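PDB 2V0X: lamina-associated polypeptide 2 isoforms alpha/zeta from Mus musculus, which dimerizes through a coiled-coil domain as a lamina-associated nuclear protein that probably binds A-type lamins and chromatin. Local coordinates for residues S8-L12 with L159-D164; V42-W47 with V177-C182. The protein carries 2 engineered substitutions. One frame throughout, in Å; residues are numbered along the deposited sequence.

Both contacts bring the N-terminal part of the chain back onto one long helix, 152-196, and so illustrate how an elongated helical scaffold can gather remote sequence along its length. From the N terminus, the extended residues 8-12 come first and meet 159-164 in contact 1, closing a loop of 146 residues. Residues 42-47, at the C-terminal part of helix 35-46, follow and meet 177-182 in contact 2, across 129 residues. The segments alternate along the chain, so the two loops cross. Their centres lie about 28 Å apart: contact 1 is at the surface, contact 2 near the centre of the chain, and both touch the second subunit of the dimer.

Contact 1 (S8-L12 with L159-D164); sequences SLTTL and LNRTYD
Leu-9 lies against the ring of Tyr-163, its CB above the centre of one face in a CH-pi contact, 3.9 Å from the ring centroid and 12° off the ring normal. Beyond CB the leucine divides its methyls. Leu-9 CD1 rests 3.6 Å from Tyr-163 CD1, while Leu-9 CD2 slides past the side chain of Asn-160. Two residues on, Thr-11 crosses the tyrosine at about a right angle, and its methyl CG2 settles 3.3 Å from Tyr-163 CD2 and equally near the backbone CA of Asp-164. Farther out, Leu-12 CD2 approaches Asp-164 OD2.

Between Leu-9 and Thr-11 the extended backbone makes one polar link, a weak hydrogen bond from Thr-10 N to Asn-160 OD1 of 3.4 Å, though nearly straight at 163°. Asn-160 reaches it because its CG stands anti to the backbone N (chi1 -170°), which swings the amide toward the extended segment. With a leucine in place of Tyr-163, the ring face under Leu-9 CB is gone, and a gap would probably open there and beside Thr-11 CG2, leaving the segment less firmly held. Behind the tyrosine, Thr-162 and Leu-159 face helix 100-146, and Ile-138 of the second subunit also packs on Leu-9. With one weak hydrogen bond, and otherwise carbon atoms resting on carbon or oxygen, the extended segment is probably held mainly by van der Waals fit.

Contact 2 (V42-W47 with V177-C182); sequences VVEEEW and VRMSAC
Ala-181 turns its CB into the groove between Val-43 and Glu-46, lying 4.0 Å from Val-43 CA, and this small side chain lets the two backbones come close. The helix axes approach to 8.9 Å and their directions differ by 38°. One turn earlier on helix 152-196, Val-177 CG1 touches both valines, 3.9 Å from Val-43 CG2 and 4.0 Å from Val-42 CG1. The other methyl of Val-42, CG2, lies against the arginine side chain, meeting Arg-178 NE obliquely.

Trp-47 borders this apolar centre. Val-43 CG1 stands 3.5 Å above the plane of its indole, over the centre of one face, while the indole edge gives a hydrogen bond from NE1 to Ala-181 O of 2.9 Å. The acceptor lies in the ring plane, although the donor is tilted from the plane of the carbonyl. This gives the N-H of a buried indole an acceptor.

Toward the polar edge, the bend of Glu-46 at chi2 (-60°) lays its carboxylate across the Arg-178 chain, beside Cys-182. Glu-46 OE2 forms a rather long salt bridge, 3.6 Å to Arg-178 NE, the carboxylate and guanidinium planes standing 49° apart. OE1 lies near Cys-182 SG and also makes a salt bridge with Arg-52, so the carboxylate spans two arginines, which would probably favour its charged form.

On the far side of helix 152-196, selenomethionine Met-179 packs on helix 100-146. Leu-121 of the second subunit covers Val-43 and Val-177, and Tyr-114 of that subunit packs on Trp-47, placing helix 35-46 against helix 152-196 of its own chain and against the second subunit.

Contact 1 (S8-L12 with L159-D164)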
ATOM      1  N   SER B   8     -22.144 -28.489   1.925  1.00112.31           N
ATOM      2  CA  SER B   8     -20.706 -28.707   1.970  1.00106.58           C
ATOM      3  C   SER B   8     -20.031 -27.732   1.004  1.00102.60           C
ATOM      4  O   SER B   8     -19.983 -27.977  -0.205  1.00103.23           O
ATOM      5  CB  SER B   8     -20.386 -30.156   1.581  1.00103.25           C
ATOM      6  OG  SER B   8     -19.000 -30.437   1.685  1.00 99.94           O
ATOM      7  N   LEU B   9     -19.583 -26.595   1.534  1.00 97.13           N
ATOM      8  CA  LEU B   9     -18.912 -25.581   0.727  1.00 92.79           C
ATOM      9  C   LEU B   9     -17.408 -25.799   0.785  1.00 92.22           C
ATOM     10  O   LEU B   9     -16.865 -26.166   1.831  1.00 91.62           O
ATOM     11  CB  LEU B   9     -19.264 -24.175   1.218  1.00 89.72           C
ATOM     12  CG  LEU B   9     -20.747 -23.788   1.190  1.00 84.75           C
ATOM     13  CD1 LEU B   9     -20.898 -22.323   1.540  1.00 81.64           C
ATOM     14  CD2 LEU B   9     -21.345 -24.068  -0.178  1.00 83.66           C
ATOM     15  N   THR B  10     -16.736 -25.592  -0.343  1.00 91.81           N
ATOM     16  CA  THR B  10     -15.293 -25.784  -0.412  1.00 89.99           C
ATOM     17  C   THR B  10     -14.601 -24.760  -1.312  1.00 79.15           C
ATOM     18  O   THR B  10     -15.238 -24.127  -2.158  1.00 75.84           O
ATOM     19  CB  THR B  10     -14.941 -27.216  -0.904  1.00101.83           C
ATOM     20  OG1 THR B  10     -15.808 -27.588  -1.983  1.00105.80           O
ATOM     21  CG2 THR B  10     -15.068 -28.230   0.227  1.00102.45           C
ATOM     22  N   THR B  11     -13.303 -24.578  -1.095  1.00 78.94           N
ATOM     23  CA  THR B  11     -12.499 -23.652  -1.884  1.00 81.81           C
ATOM     24  C   THR B  11     -11.151 -24.293  -2.183  1.00 87.70           C
ATOM     25  O   THR B  11     -10.517 -24.863  -1.295  1.00 86.56           O
ATOM     26  CB  THR B  11     -12.255 -22.316  -1.142  1.00 79.90           C
ATOM     27  OG1 THR B  11     -11.801 -22.576   0.190  1.00 83.34           O
ATOM     28  CG2 THR B  11     -13.513 -21.500  -1.084  1.00 83.13           C
ATOM     29  N   LEU B  12     -10.733 -24.233  -3.440  1.00 91.75           N
ATOM     30  CA  LEU B  12      -9.454 -24.806  -3.836  1.00 93.28           C
ATOM     31  C   LEU B  12      -8.321 -23.918  -3.309  1.00 94.75           C
ATOM     32  O   LEU B  12      -7.805 -23.050  -4.015  1.00 96.53           O
ATOM     33  CB  LEU B  12      -9.382 -24.978  -5.365  1.00 93.08           C
ATOM     34  CG  LEU B  12      -9.335 -23.778  -6.322  1.00 93.94           C
ATOM     35  CD1 LEU B  12      -9.205 -24.286  -7.738  1.00 93.86           C
ATOM     36  CD2 LEU B  12     -10.560 -22.893  -6.189  1.00 95.11           C
ATOM     37  N   LEU B 159     -24.065 -19.921  -3.897  1.00 34.23           N
ATOM     38  CA  LEU B 159     -23.428 -19.680  -2.619  1.00 33.00           C
ATOM     39  C   LEU B 159     -22.056 -20.323  -2.547  1.00 33.20           C
ATOM     40  O   LEU B 159     -21.190 -19.859  -1.812  1.00 36.86           O
ATOM     41  CB  LEU B 159     -24.295 -20.190  -1.465  1.00 33.93           C
ATOM     42  CG  LEU B 159     -25.597 -19.442  -1.128  1.00 35.38           C
ATOM     43  CD1 LEU B 159     -26.207 -20.074   0.115  1.00 36.96           C
ATOM     44  CD2 LEU B 159     -25.343 -17.944  -0.891  1.00 32.87           C
ATOM     45  N   ASN B 160     -21.855 -21.409  -3.287  1.00 31.80           N
ATOM     46  CA  ASN B 160     -20.561 -22.068  -3.261  1.00 30.73           C
ATOM     47  C   ASN B 160     -19.554 -21.122  -3.934  1.00 32.27           C
ATOM     48  O   ASN B 160     -18.428 -20.942  -3.479  1.00 34.62           O
ATOM     49  CB  ASN B 160     -20.639 -23.409  -3.986  1.00 29.63           C
ATOM     50  CG  ASN B 160     -19.397 -24.237  -3.788  1.00 38.82           C
ATOM     51  OD1 ASN B 160     -18.966 -24.475  -2.654  1.00 33.52           O
ATOM     52  ND2 ASN B 160     -18.802 -24.673  -4.881  1.00 56.55           N
ATOM     53  N   ARG B 161     -20.015 -20.440  -4.968  1.00 30.50           N
ATOM     54  CA  ARG B 161     -19.189 -19.501  -5.692  1.00 30.37           C
ATOM     55  C   ARG B 161     -18.857 -18.280  -4.788  1.00 33.16           C
ATOM     56  O   ARG B 161     -17.697 -17.843  -4.716  1.00 35.50           O
ATOM     57  CB  ARG B 161     -19.942 -19.081  -6.958  1.00 31.90           C
ATOM     58  CG  ARG B 161     -19.093 -18.410  -8.026  1.00 45.06           C
ATOM     59  CD  ARG B 161     -19.982 -17.818  -9.120  1.00 57.86           C
ATOM     60  NE  ARG B 161     -20.894 -18.812  -9.682  1.00 81.13           N
ATOM     61  CZ  ARG B 161     -22.032 -18.522 -10.309  1.00 79.74           C
ATOM     62  NH1 ARG B 161     -22.413 -17.259 -10.461  1.00 77.49           N
ATOM     63  NH2 ARG B 161     -22.789 -19.499 -10.798  1.00 65.50           N
ATOM     64  N   THR B 162     -19.848 -17.778  -4.048  1.00 31.23           N
ATOM     65  CA  THR B 162     -19.617 -16.640  -3.159  1.00 28.82           C
ATOM     66  C   THR B 162     -18.632 -17.019  -2.056  1.00 30.41           C
ATOM     67  O   THR B 162     -17.858 -16.182  -1.578  1.00 29.82           O
ATOM     68  CB  THR B 162     -20.934 -16.111  -2.522  1.00 28.77           C
ATOM     69  OG1 THR B 162     -21.481 -17.088  -1.626  1.00 39.94           O
ATOM     70  CG2 THR B 162     -21.945 -15.790  -3.612  1.00 23.80           C
ATOM     71  N   TYR B 163     -18.675 -18.284  -1.653  1.00 31.25           N
ATOM     72  CA  TYR B 163     -17.791 -18.800  -0.613  1.00 32.29           C
ATOM     73  C   TYR B 163     -16.318 -18.706  -1.083  1.00 34.43           C
ATOM     74  O   TYR B 163     -15.433 -18.296  -0.324  1.00 38.48           O
ATOM     75  CB  TYR B 163     -18.162 -20.254  -0.302  1.00 33.49           C
ATOM     76  CG  TYR B 163     -17.429 -20.832   0.882  1.00 36.14           C
ATOM     77  CD1 TYR B 163     -17.856 -20.569   2.181  1.00 38.57           C
ATOM     78  CD2 TYR B 163     -16.308 -21.634   0.707  1.00 38.04           C
ATOM     79  CE1 TYR B 163     -17.188 -21.084   3.279  1.00 42.34           C
ATOM     80  CE2 TYR B 163     -15.626 -22.158   1.806  1.00 43.21           C
ATOM     81  CZ  TYR B 163     -16.075 -21.876   3.089  1.00 44.57           C
ATOM     82  OH  TYR B 163     -15.406 -22.376   4.184  1.00 50.20           O
ATOM     83  N   ASP B 164     -16.082 -19.084  -2.334  1.00 32.15           N
ATOM     84  CA  ASP B 164     -14.758 -19.038  -2.940  1.00 32.18           C
ATOM     85  C   ASP B 164     -14.291 -17.581  -3.058  1.00 30.19           C
ATOM     86  O   ASP B 164     -13.178 -17.241  -2.670  1.00 31.54           O
ATOM     87  CB  ASP B 164     -14.786 -19.693  -4.329  1.00 40.20           C
ATOM     88  CG  ASP B 164     -13.426 -19.691  -5.004  1.00 50.56           C
ATOM     89  OD1 ASP B 164     -13.336 -19.247  -6.170  1.00 46.72           O
ATOM     90  OD2 ASP B 164     -12.450 -20.141  -4.368  1.00 61.25           O
TER

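Contact 2 (V42-W47 with V177-C182)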
ATOM      1  N   VAL B  42       3.318 -12.133   9.120  1.00 48.73           N
ATOM      2  CA  VAL B  42       3.716 -11.703   7.786  1.00 45.18           C
ATOM      3  C   VAL B  42       4.507 -10.391   7.809  1.00 43.57           C
ATOM      4  O   VAL B  42       5.558 -10.305   7.178  1.00 44.08           O
ATOM      5  CB  VAL B  42       2.516 -11.668   6.773  1.00 43.81           C
ATOM      6  CG1 VAL B  42       1.260 -11.210   7.443  1.00 43.96           C
ATOM      7  CG2 VAL B  42       2.833 -10.766   5.588  1.00 43.51           C
ATOM      8  N   VAL B  43       4.037  -9.399   8.560  1.00 40.76           N
ATOM      9  CA  VAL B  43       4.747  -8.128   8.647  1.00 39.38           C
ATOM     10  C   VAL B  43       6.163  -8.366   9.198  1.00 43.12           C
ATOM     11  O   VAL B  43       7.145  -7.935   8.594  1.00 47.30           O
ATOM     12  CB  VAL B  43       3.975  -7.094   9.523  1.00 36.86           C
ATOM     13  CG1 VAL B  43       4.785  -5.833   9.704  1.00 37.07           C
ATOM     14  CG2 VAL B  43       2.625  -6.750   8.883  1.00 35.26           C
ATOM     15  N   GLU B  44       6.267  -9.137  10.282  1.00 44.53           N
ATOM     16  CA  GLU B  44       7.563  -9.426  10.898  1.00 47.31           C
ATOM     17  C   GLU B  44       8.512 -10.222   9.992  1.00 49.96           C
ATOM     18  O   GLU B  44       9.729 -10.002  10.020  1.00 52.79           O
ATOM     19  CB  GLU B  44       7.374 -10.153  12.226  1.00 50.73           C
ATOM     20  CG  GLU B  44       8.665 -10.357  13.012  1.00 65.66           C
ATOM     21  CD  GLU B  44       8.484 -11.240  14.233  1.00 73.94           C
ATOM     22  OE1 GLU B  44       7.327 -11.447  14.669  1.00 59.29           O
ATOM     23  OE2 GLU B  44       9.507 -11.732  14.758  1.00 82.70           O
ATOM     24  N   GLU B  45       7.966 -11.134   9.190  1.00 49.71           N
ATOM     25  CA  GLU B  45       8.778 -11.932   8.272  1.00 49.99           C
ATOM     26  C   GLU B  45       9.431 -11.052   7.218  1.00 50.80           C
ATOM     27  O   GLU B  45      10.603 -11.245   6.886  1.00 54.37           O
ATOM     28  CB  GLU B  45       7.941 -13.000   7.567  1.00 52.59           C
ATOM     29  CG  GLU B  45       7.487 -14.137   8.466  1.00 87.14           C
ATOM     30  CD  GLU B  45       6.543 -15.095   7.758  1.00117.05           C
ATOM     31  OE1 GLU B  45       6.959 -15.713   6.752  1.00134.57           O
ATOM     32  OE2 GLU B  45       5.384 -15.230   8.207  1.00117.40           O
ATOM     33  N   GLU B  46       8.672 -10.095   6.686  1.00 46.92           N
ATOM     34  CA  GLU B  46       9.189  -9.184   5.665  1.00 43.29           C
ATOM     35  C   GLU B  46      10.214  -8.232   6.245  1.00 38.93           C
ATOM     36  O   GLU B  46      11.162  -7.849   5.575  1.00 39.23           O
ATOM     37  CB  GLU B  46       8.062  -8.349   5.044  1.00 43.61           C
ATOM     38  CG  GLU B  46       6.989  -9.158   4.341  1.00 53.49           C
ATOM     39  CD  GLU B  46       7.529  -9.995   3.199  1.00 60.50           C
ATOM     40  OE1 GLU B  46       8.352  -9.483   2.404  1.00 70.68           O
ATOM     41  OE2 GLU B  46       7.115 -11.166   3.096  1.00 66.76           O
ATOM     42  N   TRP B  47      10.024  -7.862   7.502  1.00 33.94           N
ATOM     43  CA  TRP B  47      10.916  -6.921   8.164  1.00 30.86           C
ATOM     44  C   TRP B  47      12.257  -7.490   8.615  1.00 34.34           C
ATOM     45  O   TRP B  47      13.121  -6.743   9.069  1.00 37.03           O
ATOM     46  CB  TRP B  47      10.195  -6.255   9.324  1.00 28.04           C
ATOM     47  CG  TRP B  47       9.171  -5.273   8.876  1.00 27.44           C
ATOM     48  CD1 TRP B  47       8.863  -4.928   7.574  1.00 27.52           C
ATOM     49  CD2 TRP B  47       8.328  -4.471   9.712  1.00 27.08           C
ATOM     50  NE1 TRP B  47       7.883  -3.963   7.563  1.00 27.64           N
ATOM     51  CE2 TRP B  47       7.536  -3.663   8.857  1.00 27.74           C
ATOM     52  CE3 TRP B  47       8.170  -4.349  11.103  1.00 25.96           C
ATOM     53  CZ2 TRP B  47       6.595  -2.748   9.352  1.00 28.31           C
ATOM     54  CZ3 TRP B  47       7.236  -3.431  11.593  1.00 25.91           C
ATOM     55  CH2 TRP B  47       6.460  -2.645  10.721  1.00 26.58           C
ATOM     56  N   VAL B 177      -1.394  -6.788   2.808  1.00 23.87           N
ATOM     57  CA  VAL B 177      -0.659  -6.593   4.061  1.00 25.03           C
ATOM     58  C   VAL B 177       0.845  -6.793   3.781  1.00 25.30           C
ATOM     59  O   VAL B 177       1.687  -6.035   4.253  1.00 25.78           O
ATOM     60  CB  VAL B 177      -1.140  -7.613   5.157  1.00 25.03           C
ATOM     61  CG1 VAL B 177      -0.161  -7.643   6.368  1.00 24.53           C
ATOM     62  CG2 VAL B 177      -2.537  -7.228   5.667  1.00 24.15           C
ATOM     63  N   ARG B 178       1.164  -7.819   3.001  1.00 27.27           N
ATOM     64  CA  ARG B 178       2.555  -8.119   2.633  1.00 28.54           C
ATOM     65  C   ARG B 178       3.187  -6.964   1.840  1.00 26.75           C
ATOM     66  O   ARG B 178       4.295  -6.522   2.145  1.00 28.20           O
ATOM     67  CB  ARG B 178       2.624  -9.423   1.810  1.00 32.00           C
ATOM     68  CG  ARG B 178       4.044  -9.837   1.439  1.00 50.61           C
ATOM     69  CD  ARG B 178       4.130 -11.302   1.051  1.00 73.12           C
ATOM     70  NE  ARG B 178       3.788 -12.177   2.169  1.00 84.80           N
ATOM     71  CZ  ARG B 178       2.997 -13.241   2.073  1.00 83.26           C
ATOM     72  NH1 ARG B 178       2.454 -13.572   0.906  1.00 68.19           N
ATOM     73  NH2 ARG B 178       2.757 -13.983   3.149  1.00 87.08           N
HETATM   74  N   MSE B 179       2.486  -6.488   0.816  1.00 27.08           N
HETATM   75  CA  MSE B 179       2.976  -5.373   0.011  1.00 28.17           C
HETATM   76  C   MSE B 179       3.188  -4.115   0.858  1.00 27.34           C
HETATM   77  O   MSE B 179       4.182  -3.394   0.673  1.00 27.77           O
HETATM   78  CB  MSE B 179       2.034  -5.081  -1.164  1.00 31.39           C
HETATM   79  CG  MSE B 179       1.981  -6.179  -2.248  1.00 37.21           C
HETATM   80 SE   MSE B 179       3.751  -6.864  -2.789  1.00 45.29          SE
HETATM   81  CE  MSE B 179       4.653  -5.228  -3.040  1.00 46.49           C
ATOM     82  N   SER B 180       2.268  -3.858   1.791  1.00 27.92           N
ATOM     83  CA  SER B 180       2.364  -2.703   2.686  1.00 27.19           C
ATOM     84  C   SER B 180       3.586  -2.823   3.603  1.00 26.92           C
ATOM     85  O   SER B 180       4.268  -1.838   3.859  1.00 30.25           O
ATOM     86  CB  SER B 180       1.098  -2.570   3.552  1.00 30.55           C
ATOM     87  OG  SER B 180      -0.037  -2.228   2.767  1.00 38.90           O
ATOM     88  N   ALA B 181       3.852  -4.035   4.081  1.00 23.97           N
ATOM     89  CA  ALA B 181       4.984  -4.279   4.964  1.00 22.75           C
ATOM     90  C   ALA B 181       6.290  -4.020   4.218  1.00 24.65           C
ATOM     91  O   ALA B 181       7.209  -3.421   4.774  1.00 26.98           O
ATOM     92  CB  ALA B 181       4.953  -5.709   5.524  1.00 22.14           C
ATOM     93  N   CYS B 182       6.330  -4.389   2.942  1.00 29.27           N
ATOM     94  CA  CYS B 182       7.513  -4.191   2.105  1.00 31.49           C
ATOM     95  C   CYS B 182       7.759  -2.701   1.914  1.00 30.47           C
ATOM     96  O   CYS B 182       8.898  -2.234   2.006  1.00 31.92           O
ATOM     97  CB  CYS B 182       7.329  -4.868   0.739  1.00 33.26           C
ATOM     98  SG  CYS B 182       7.458  -6.695   0.753  1.00 34.90           S
TER